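Local coordinates for putative branched-chain amino acid aminotransferase IlvE (Streptococcus mutans, PDB 4DQN), which probably catalyses the pyridoxal-phosphate-dependent transfer of amino groups between the branched-chain amino acids and 2-oxoglutarate, at residues A125-R130 against A154-N159. Sequence-based numbering, arbitrary orientation.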
# COMPACT_ATOMS: atom_id res chain seq x y z
N ALA A 125 19.04 23.32 9.51
CA ALA A 125 18.30 22.88 8.33
C ALA A 125 19.20 22.05 7.42
O ALA A 125 20.43 22.16 7.46
CB ALA A 125 17.74 24.07 7.59
N THR A 126 18.58 21.21 6.59
CA THR A 126 19.33 20.23 5.81
C THR A 126 18.73 20.07 4.42
O THR A 126 17.66 20.60 4.13
CB THR A 126 19.29 18.85 6.50
OG1 THR A 126 17.92 18.45 6.68
CG2 THR A 126 19.99 18.89 7.86
N LEU A 127 19.42 19.33 3.56
CA LEU A 127 18.83 18.95 2.28
C LEU A 127 18.26 17.54 2.44
O LEU A 127 19.01 16.58 2.62
CB LEU A 127 19.88 18.97 1.16
CG LEU A 127 19.28 18.73 -0.24
CD1 LEU A 127 18.47 19.92 -0.68
CD2 LEU A 127 20.36 18.40 -1.28
N TYR A 128 16.95 17.42 2.37
CA TYR A 128 16.31 16.11 2.51
C TYR A 128 16.26 15.41 1.15
O TYR A 128 15.82 15.99 0.16
CB TYR A 128 14.89 16.27 3.07
CG TYR A 128 14.15 14.96 3.26
CD1 TYR A 128 14.50 14.07 4.28
CD2 TYR A 128 13.10 14.61 2.41
CE1 TYR A 128 13.81 12.87 4.44
CE2 TYR A 128 12.41 13.42 2.58
CZ TYR A 128 12.77 12.56 3.59
OH TYR A 128 12.08 11.38 3.73
N LEU A 129 16.72 14.16 1.12
CA LEU A 129 16.70 13.36 -0.09
C LEU A 129 15.59 12.33 0.03
O LEU A 129 15.46 11.68 1.06
CB LEU A 129 18.03 12.61 -0.25
CG LEU A 129 19.12 13.31 -1.06
CD1 LEU A 129 19.36 14.70 -0.56
CD2 LEU A 129 20.43 12.53 -1.02
N ARG A 130 14.80 12.20 -1.04
CA ARG A 130 13.75 11.20 -1.12
C ARG A 130 13.99 10.25 -2.31
O ARG A 130 13.57 10.53 -3.45
CB ARG A 130 12.39 11.88 -1.28
CG ARG A 130 11.22 10.91 -1.46
CD ARG A 130 11.01 10.10 -0.19
NE ARG A 130 9.59 10.12 0.11
CZ ARG A 130 9.05 10.56 1.23
NH1 ARG A 130 9.79 10.99 2.25
NH2 ARG A 130 7.75 10.52 1.32
N ALA A 154 15.21 15.99 -4.20
CA ALA A 154 15.66 16.65 -2.97
C ALA A 154 14.91 17.94 -2.67
O ALA A 154 14.34 18.57 -3.57
CB ALA A 154 17.17 16.92 -3.03
N MET A 155 14.94 18.35 -1.41
CA MET A 155 14.30 19.59 -1.00
C MET A 155 14.90 20.03 0.33
O MET A 155 15.20 19.20 1.19
CB MET A 155 12.78 19.41 -0.85
CG MET A 155 12.37 18.44 0.25
SD MET A 155 11.19 17.20 -0.32
CE MET A 155 12.24 16.21 -1.40
N PRO A 156 15.10 21.34 0.49
CA PRO A 156 15.61 21.81 1.77
C PRO A 156 14.51 21.73 2.84
O PRO A 156 13.36 22.07 2.54
CB PRO A 156 15.99 23.26 1.47
CG PRO A 156 15.06 23.68 0.36
CD PRO A 156 14.91 22.43 -0.49
N VAL A 157 14.84 21.26 4.04
CA VAL A 157 13.83 21.20 5.11
C VAL A 157 14.36 21.90 6.36
O VAL A 157 15.57 21.98 6.55
CB VAL A 157 13.41 19.74 5.44
CG1 VAL A 157 12.79 19.07 4.20
CG2 VAL A 157 14.58 18.91 5.96
N GLY A 158 13.46 22.42 7.19
CA GLY A 158 13.88 23.21 8.34
C GLY A 158 14.25 22.36 9.54
O GLY A 158 14.02 21.14 9.54
N ASN A 159 14.84 23.02 10.55
CA ASN A 159 15.21 22.39 11.82
C ASN A 159 14.03 21.69 12.48
O ASN A 159 14.15 20.55 12.93
CB ASN A 159 15.79 23.45 12.79
CG ASN A 159 16.36 22.86 14.09
OD1 ASN A 159 15.84 21.87 14.63
ND2 ASN A 159 17.42 23.47 14.60
O HOH W 1 16.62 19.53 9.00
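Tyr128 N gives its hydrogen to Met155 O at 2.8 Å, the shortest bond across the contact, and Met155 N returns one to Tyr128 O, an antiparallel hydrogen-bonded pair. Two residues back Thr126 and Val157 form another: Val157 N lies 2.9 Å from Thr126 O, nearly straight, and Thr126 N bonds Val157 O. Pro156, which has no N-H to give, falls at the non-hydrogen-bonded pair with Leu127. Past the last backbone bond a water links Thr126 OG1 to Gly158 O, just beyond the end of the second strand. A chi1 of 57° brings that hydroxyl within 3.4 Å of Val157 CG2. Thr126, Tyr128, Met155 and Val157 share one face of the sheet. There Val157 CG1 packs on Tyr128 CB at 3.7 Å, oblique to the ring, and the bent Met155 chain brings its CE to the ring edge, 4.2 Å from Tyr128 CD2. Arg130 NH1 makes a weak bond to Tyr128 OH in the ring plane, while Arg130 NE is hydrogen-bonded to His55 ND1 of the second subunit, whose Ile140 also packs against Tyr128 and Met155. The Tyr128 side chain lies about 6 Å from that of Lys188, the predicted cofactor attachment point, unmodified here. On the opposite face, with Leu129 and Pro156, Leu127 CD2 meets Ala154 CB at 3.9 Å. There helix 100-113 packs on Leu129 and Ala154, and this hairpin of strands 126-136 and 147-157 sits between strands 59-68 and 24-30.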